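Local coordinates for protein probable AP endonuclease (African swine fever virus, PDB 6KI3) that probably acts in DNA repair as a zinc-dependent AP endonuclease that cleaves 5' of abasic sites, with proofreading 3'-5' exonuclease activity, at residues A31-F36 against F42-A47; L275-G280 against T290-T295. All coordinates share one frame; numbering follows the deposited sequence.

Interaction 1. Residues A31-F36 against F42-A47; sequences ANYVAF and FPFKSA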
loop_
_atom_site.group_PDB
_atom_site.type_symbol
_atom_site.label_atom_id
_atom_site.label_comp_id
_atom_site.label_asym_id
_atom_site.label_seq_id
_atom_site.Cartn_x
_atom_site.Cartn_y
_atom_site.Cartn_z
ATOM N N ALA A 31 -9.131 -12.072 11.310
ATOM C CA ALA A 31 -9.586 -13.458 11.369
ATOM C C ALA A 31 -10.725 -13.702 10.386
ATOM O O ALA A 31 -10.719 -14.689 9.643
ATOM C CB ALA A 31 -10.017 -13.808 12.793
ATOM N N ASN A 32 -11.714 -12.806 10.366
ATOM C CA ASN A 32 -12.802 -12.933 9.403
ATOM C C ASN A 32 -12.299 -12.729 7.980
ATOM O O ASN A 32 -12.781 -13.377 7.043
ATOM C CB ASN A 32 -13.911 -11.934 9.732
ATOM C CG ASN A 32 -14.477 -12.131 11.122
ATOM O OD1 ASN A 32 -14.365 -13.211 11.703
ATOM N ND2 ASN A 32 -15.089 -11.087 11.668
ATOM N N TYR A 33 -11.324 -11.835 7.801
ATOM C CA TYR A 33 -10.759 -11.588 6.479
ATOM C C TYR A 33 -9.961 -12.785 5.978
ATOM O O TYR A 33 -9.920 -13.038 4.768
ATOM C CB TYR A 33 -9.900 -10.323 6.527
ATOM C CG TYR A 33 -8.813 -10.220 5.482
ATOM C CD1 TYR A 33 -9.074 -9.686 4.226
ATOM C CD2 TYR A 33 -7.514 -10.622 5.765
ATOM C CE1 TYR A 33 -8.076 -9.576 3.275
ATOM C CE2 TYR A 33 -6.513 -10.520 4.823
ATOM C CZ TYR A 33 -6.797 -9.994 3.582
ATOM O OH TYR A 33 -5.797 -9.893 2.646
ATOM N N VAL A 34 -9.327 -13.532 6.883
ATOM C CA VAL A 34 -8.634 -14.753 6.482
ATOM C C VAL A 34 -9.639 -15.853 6.163
ATOM O O VAL A 34 -9.448 -16.636 5.224
ATOM C CB VAL A 34 -7.637 -15.180 7.575
ATOM C CG1 VAL A 34 -7.215 -16.631 7.388
ATOM C CG2 VAL A 34 -6.421 -14.269 7.559
ATOM N N ALA A 35 -10.729 -15.926 6.932
ATOM C CA ALA A 35 -11.782 -16.891 6.633
ATOM C C ALA A 35 -12.387 -16.632 5.259
ATOM O O ALA A 35 -12.629 -17.570 4.490
ATOM C CB ALA A 35 -12.861 -16.842 7.713
ATOM N N PHE A 36 -12.635 -15.360 4.933
ATOM C CA PHE A 36 -13.148 -15.014 3.613
ATOM C C PHE A 36 -12.195 -15.453 2.508
ATOM O O PHE A 36 -12.639 -15.802 1.409
ATOM C CB PHE A 36 -13.405 -13.508 3.538
ATOM C CG PHE A 36 -13.779 -13.018 2.168
ATOM C CD1 PHE A 36 -15.072 -13.163 1.694
ATOM C CD2 PHE A 36 -12.839 -12.400 1.361
ATOM C CE1 PHE A 36 -15.416 -12.708 0.436
ATOM C CE2 PHE A 36 -13.178 -11.943 0.103
ATOM C CZ PHE A 36 -14.468 -12.096 -0.358
ATOM N N PHE A 42 -8.680 -18.251 -2.350
ATOM C CA PHE A 42 -7.494 -17.415 -2.531
ATOM C C PHE A 42 -6.881 -17.194 -1.155
ATOM O O PHE A 42 -7.283 -16.274 -0.425
ATOM C CB PHE A 42 -7.843 -16.090 -3.205
ATOM C CG PHE A 42 -6.668 -15.392 -3.830
ATOM C CD1 PHE A 42 -5.856 -14.561 -3.077
ATOM C CD2 PHE A 42 -6.382 -15.559 -5.176
ATOM C CE1 PHE A 42 -4.776 -13.916 -3.651
ATOM C CE2 PHE A 42 -5.305 -14.916 -5.757
ATOM C CZ PHE A 42 -4.501 -14.094 -4.993
ATOM N N PRO A 43 -5.919 -18.025 -0.750
ATOM C CA PRO A 43 -5.301 -17.840 0.570
ATOM C C PRO A 43 -4.534 -16.532 0.662
ATOM O O PRO A 43 -3.463 -16.388 0.065
ATOM C CB PRO A 43 -4.371 -19.054 0.695
ATOM N N PHE A 44 -5.085 -15.572 1.402
ATOM C CA PHE A 44 -4.453 -14.267 1.535
ATOM C C PHE A 44 -3.092 -14.395 2.207
ATOM O O PHE A 44 -2.966 -15.002 3.274
ATOM C CB PHE A 44 -5.349 -13.325 2.340
ATOM C CG PHE A 44 -6.632 -12.967 1.648
ATOM C CD1 PHE A 44 -6.660 -12.746 0.281
ATOM C CD2 PHE A 44 -7.812 -12.856 2.365
ATOM C CE1 PHE A 44 -7.842 -12.414 -0.357
ATOM C CE2 PHE A 44 -8.995 -12.523 1.734
ATOM C CZ PHE A 44 -9.011 -12.304 0.372
ATOM N N LYS A 45 -2.072 -13.824 1.571
ATOM C CA LYS A 45 -0.729 -13.797 2.127
ATOM C C LYS A 45 -0.365 -12.450 2.736
ATOM O O LYS A 45 0.637 -12.364 3.455
ATOM C CB LYS A 45 0.300 -14.164 1.049
ATOM N N SER A 46 -1.149 -11.406 2.473
ATOM C CA SER A 46 -0.876 -10.079 3.003
ATOM C C SER A 46 -2.183 -9.421 3.424
ATOM O O SER A 46 -3.277 -9.931 3.166
ATOM C CB SER A 46 -0.137 -9.203 1.980
ATOM O OG SER A 46 -0.948 -8.933 0.850
ATOM N N ALA A 47 -2.053 -8.274 4.085
ATOM C CA ALA A 47 -3.185 -7.473 4.531
ATOM C C ALA A 47 -2.669 -6.097 4.922
ATOM O O ALA A 47 -1.471 -5.909 5.154
ATOM C CB ALA A 47 -3.920 -8.127 5.706
#

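Interaction 2. Residues L275-G280 against T290-T295; sequences LERNLG and TAEFTT. With ZN (zinc ion), chain J; nucleotides of chain C.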
loop_
_atom_site.group_PDB
_atom_site.type_symbol
_atom_site.label_atom_id
_atom_site.label_comp_id
_atom_site.label_asym_id
_atom_site.label_seq_id
_atom_site.Cartn_x
_atom_site.Cartn_y
_atom_site.Cartn_z
ATOM N N LEU A 275 -4.889 -4.723 -2.311
ATOM C CA LEU A 275 -6.040 -4.105 -2.958
ATOM C C LEU A 275 -6.770 -3.237 -1.941
ATOM O O LEU A 275 -7.065 -3.689 -0.830
ATOM C CB LEU A 275 -6.991 -5.161 -3.529
ATOM C CG LEU A 275 -6.584 -5.951 -4.777
ATOM C CD1 LEU A 275 -5.506 -6.987 -4.480
ATOM C CD2 LEU A 275 -7.805 -6.613 -5.402
ATOM N N GLU A 276 -7.057 -1.996 -2.316
ATOM C CA GLU A 276 -7.684 -1.031 -1.415
ATOM C C GLU A 276 -9.082 -0.711 -1.939
ATOM O O GLU A 276 -9.273 0.231 -2.710
ATOM C CB GLU A 276 -6.824 0.223 -1.290
ATOM C CG GLU A 276 -5.367 -0.066 -0.971
ATOM C CD GLU A 276 -4.537 1.195 -0.847
ATOM O OE1 GLU A 276 -4.290 1.641 0.294
ATOM O OE2 GLU A 276 -4.138 1.746 -1.895
ATOM N N ARG A 277 -10.056 -1.443 -1.463
ATOM C CA ARG A 277 -11.411 -1.229 -1.866
ATOM C C ARG A 277 -12.277 -0.774 -0.749
ATOM O O ARG A 277 -12.259 -1.333 0.278
ATOM C CB ARG A 277 -12.041 -2.492 -2.386
ATOM C CG ARG A 277 -11.507 -3.019 -3.665
ATOM C CD ARG A 277 -11.601 -2.112 -4.848
ATOM N NE ARG A 277 -10.584 -2.623 -5.703
ATOM C CZ ARG A 277 -9.341 -2.222 -5.690
ATOM N NH1 ARG A 277 -8.964 -1.225 -4.960
ATOM N NH2 ARG A 277 -8.489 -2.795 -6.458
ATOM N N ASN A 278 -13.039 0.244 -1.000
ATOM C CA ASN A 278 -13.969 0.730 -0.067
ATOM C C ASN A 278 -15.337 0.589 -0.695
ATOM O O ASN A 278 -15.549 1.041 -1.781
ATOM C CB ASN A 278 -13.760 2.217 0.110
ATOM C CG ASN A 278 -12.664 2.570 1.072
ATOM O OD1 ASN A 278 -11.981 1.719 1.614
ATOM N ND2 ASN A 278 -12.495 3.864 1.292
ATOM N N LEU A 279 -16.251 -0.080 -0.014
ATOM C CA LEU A 279 -17.652 -0.140 -0.392
ATOM C C LEU A 279 -18.491 0.110 0.856
ATOM O O LEU A 279 -18.000 0.033 1.986
ATOM C CB LEU A 279 -17.997 -1.486 -1.059
ATOM C CG LEU A 279 -17.489 -1.611 -2.507
ATOM C CD1 LEU A 279 -18.089 -2.793 -3.259
ATOM C CD2 LEU A 279 -17.769 -0.334 -3.288
ATOM N N GLY A 280 -19.767 0.433 0.637
ATOM C CA GLY A 280 -20.613 0.908 1.719
ATOM C C GLY A 280 -20.936 -0.128 2.776
ATOM O O GLY A 280 -21.326 0.242 3.888
ATOM N N THR A 290 -14.187 -10.889 -4.531
ATOM C CA THR A 290 -14.245 -12.219 -5.130
ATOM C C THR A 290 -13.998 -12.156 -6.630
ATOM O O THR A 290 -13.331 -13.030 -7.196
ATOM C CB THR A 290 -15.596 -12.868 -4.843
ATOM O OG1 THR A 290 -16.648 -11.969 -5.210
ATOM C CG2 THR A 290 -15.712 -13.191 -3.379
ATOM N N ALA A 291 -14.528 -11.127 -7.292
ATOM C CA ALA A 291 -14.268 -10.957 -8.717
ATOM C C ALA A 291 -12.806 -10.617 -8.974
ATOM O O ALA A 291 -12.200 -11.125 -9.925
ATOM C CB ALA A 291 -15.182 -9.875 -9.291
ATOM N N GLU A 292 -12.217 -9.769 -8.127
ATOM C CA GLU A 292 -10.849 -9.320 -8.362
ATOM C C GLU A 292 -9.836 -10.420 -8.064
ATOM O O GLU A 292 -8.821 -10.538 -8.760
ATOM C CB GLU A 292 -10.552 -8.078 -7.523
ATOM C CG GLU A 292 -11.345 -6.849 -7.933
ATOM C CD GLU A 292 -10.998 -5.630 -7.103
ATOM O OE1 GLU A 292 -11.784 -5.284 -6.196
ATOM O OE2 GLU A 292 -9.941 -5.015 -7.357
ATOM N N PHE A 293 -10.088 -11.234 -7.036
ATOM C CA PHE A 293 -9.108 -12.245 -6.655
ATOM C C PHE A 293 -9.211 -13.506 -7.504
ATOM O O PHE A 293 -8.211 -14.210 -7.679
ATOM C CB PHE A 293 -9.245 -12.582 -5.168
ATOM C CG PHE A 293 -8.680 -11.525 -4.259
ATOM C CD1 PHE A 293 -7.313 -11.309 -4.195
ATOM C CD2 PHE A 293 -9.511 -10.749 -3.470
ATOM C CE1 PHE A 293 -6.787 -10.338 -3.364
ATOM C CE2 PHE A 293 -8.992 -9.777 -2.637
ATOM C CZ PHE A 293 -7.628 -9.571 -2.584
ATOM N N THR A 294 -10.396 -13.812 -8.039
ATOM C CA THR A 294 -10.492 -14.894 -9.015
ATOM C C THR A 294 -9.800 -14.513 -10.318
ATOM O O THR A 294 -9.136 -15.348 -10.942
ATOM C CB THR A 294 -11.955 -15.258 -9.271
ATOM O OG1 THR A 294 -12.715 -14.067 -9.514
ATOM C CG2 THR A 294 -12.541 -16.002 -8.076
ATOM N N THR A 295 -9.944 -13.254 -10.741
ATOM C CA THR A 295 -9.199 -12.774 -11.900
ATOM C C THR A 295 -7.701 -12.775 -11.620
ATOM O O THR A 295 -6.899 -13.132 -12.490
ATOM C CB THR A 295 -9.673 -11.371 -12.287
ATOM O OG1 THR A 295 -11.072 -11.407 -12.593
ATOM C CG2 THR A 295 -8.907 -10.861 -13.501
HETATM ZN ZN ZN J . -2.796 3.556 -1.511
ATOM O "O5'" 3DR C 1 -6.024 4.808 -0.001
ATOM P P 3DR C 1 -4.963 5.846 -0.621
ATOM O OP1 3DR C 1 -4.076 6.196 0.548
ATOM O OP2 3DR C 1 -4.288 5.044 -1.706
ATOM O OP3 3DR C 1 -5.808 6.995 -1.114
ATOM C "C2'" 3DR C 1 -7.744 2.471 3.321
ATOM C "C5'" 3DR C 1 -6.586 5.008 1.294
ATOM C "C4'" 3DR C 1 -7.732 4.021 1.472
ATOM O "O4'" 3DR C 1 -7.319 2.737 1.002
ATOM C "C1'" 3DR C 1 -7.513 1.739 2.006
ATOM C "C3'" 3DR C 1 -8.144 3.877 2.927
ATOM O "O3'" 3DR C 1 -9.564 3.993 3.022
ATOM P P DC C 2 -10.243 5.374 3.482
ATOM O OP1 DC C 2 -11.637 5.362 2.987
ATOM O OP2 DC C 2 -9.331 6.479 3.109
ATOM O "O5'" DC C 2 -10.263 5.285 5.076
ATOM C "C5'" DC C 2 -11.105 4.345 5.724
ATOM C "C4'" DC C 2 -10.760 4.251 7.197
ATOM O "O4'" DC C 2 -11.048 5.517 7.846
ATOM C "C3'" DC C 2 -11.530 3.197 7.978
ATOM O "O3'" DC C 2 -10.698 2.680 9.008
ATOM C "C2'" DC C 2 -12.706 3.992 8.541
ATOM C "C1'" DC C 2 -12.067 5.350 8.813
ATOM N N1 DC C 2 -13.015 6.493 8.687
ATOM C C2 DC C 2 -12.906 7.584 9.557
ATOM O O2 DC C 2 -12.023 7.579 10.424
ATOM N N3 DC C 2 -13.773 8.618 9.424
ATOM C C4 DC C 2 -14.710 8.587 8.475
ATOM N N4 DC C 2 -15.542 9.630 8.383
ATOM C C5 DC C 2 -14.836 7.485 7.578
ATOM C C6 DC C 2 -13.976 6.471 7.719
#

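Interaction 1. Residues A31-F36 against F42-A47
Tyr-33 and Phe-36, on helix 25-39, meet Phe-44, Ser-46 and Ala-47 where the chain turns back into strand 46-49; the nearest CA atoms, those of Phe-36 and Phe-42, are 8.7 Å apart. This is the returning half of the first beta-alpha-beta unit of a TIM barrel, in which strand 46-49 lies parallel to strand 6-10. The centre is an offset stack of the Tyr-33 and Phe-44 rings, with centroids 4.3 Å apart and planes tilted by 11°. Phe-44 CD2 sits over one face of the tyrosine ring, 3.3 Å from Tyr-33 CZ, while the tyrosine OH lies over a face of the Phe-44 ring. With CG anti to the backbone N (chi1 156°), Tyr-33 sends its phenol from the helix to the start of the strand. There Tyr-33 OH donates to Ser-46 O at 2.6 Å, and the same hydroxyl is bonded to Ala-9 N of strand 6-10, so this buried group ties the helix to two strands. Ala-47 CB approaches the tyrosine ring obliquely, 3.6 Å from Tyr-33 CE2. Phe-36 meets Phe-44 edge to edge, Phe-36 CD2 to Phe-44 CE2 at 3.9 Å, and also packs edge-to-face with Trp-16. The rim of Phe-44 meets the helix backbone as well: Tyr-33 O lies in the plane of its ring, 3.2 Å from Phe-44 CD2.

Interaction 2. Residues L275-G280 against T290-T295
Arg-277 and Glu-292 form a salt bridge that joins the loop following strand 272-275, which carries Glu-276, to helix 282-300. Arg-277 presents its guanidinium side-on, with NE and NH2 facing the carboxylate. Arg-277 NE is shared between the two oxygens; Glu-292 OE1, 3.0 Å from NE, stands 21° out of the guanidinium plane, while OE2 lies in it. The shortest bond runs from Arg-277 NH2 to Glu-292 OE2 at 2.8 Å, and OE2, which also accepts from NE, uses its syn lone pair for both. The two flat groups are nearly coplanar, their planes 17° apart. A bend at chi2 (-59°) folds the arginine chain so that NH1 also makes a weak bond to Glu-276 O. Further bonds, from NH2 to Leu-224 O and between Glu-292 OE1 and Ser-240 OG, fix the rotation of both buried groups.

Apolar packing lies beside the bridge. Leu-275 CD1 touches the Phe-293 ring, 3.8 Å from Phe-293 CE1, and CD2 stands over one face of that ring. Leu-275 CD2 also lies 3.3 Å from Glu-292 OE2, while Leu-275 CB covers part of one guanidinium face, offset toward its rim.

Glu-276, between Leu-275 and Arg-277 in the chain, supplies the metal coordination. Its OE2 binds zinc at 2.3 Å, together with Glu-147, Asp-184 and His-223, and OP2 of the abasic-site analogue in chain C completes the shell at 2.1 Å from zinc. Asn-225 is the second-shell residue: its ND2 bonds Glu-276 OE2 and its OD1 takes Arg-277 NH1, so the arginine would help to orient it. A trinuclear zinc centre at the C-terminal end of the barrel strands is the endonuclease IV active site.

How the interactions relate
Following the chain, strand 6-10 is followed, after the short helix 13-16, by helix 25-39, and interaction 1 closes the short turn from that helix into strand 46-49. Most of the barrel follows before interaction 2 closes a second local loop, from the end of strand 272-275 to helix 282-300. The two are in series, neither nested nor crossing, yet they are neighbours in space because strand 6-10 pairs with both 46-49 and 272-275 as the barrel closes. The C-terminal helix joins them directly: Phe-293 packs on Phe-42 and Phe-44, with Phe-44 CE1 3.6 Å from Phe-293 CZ, and Phe-36 CZ touches Thr-290 CG2 at 3.4 Å.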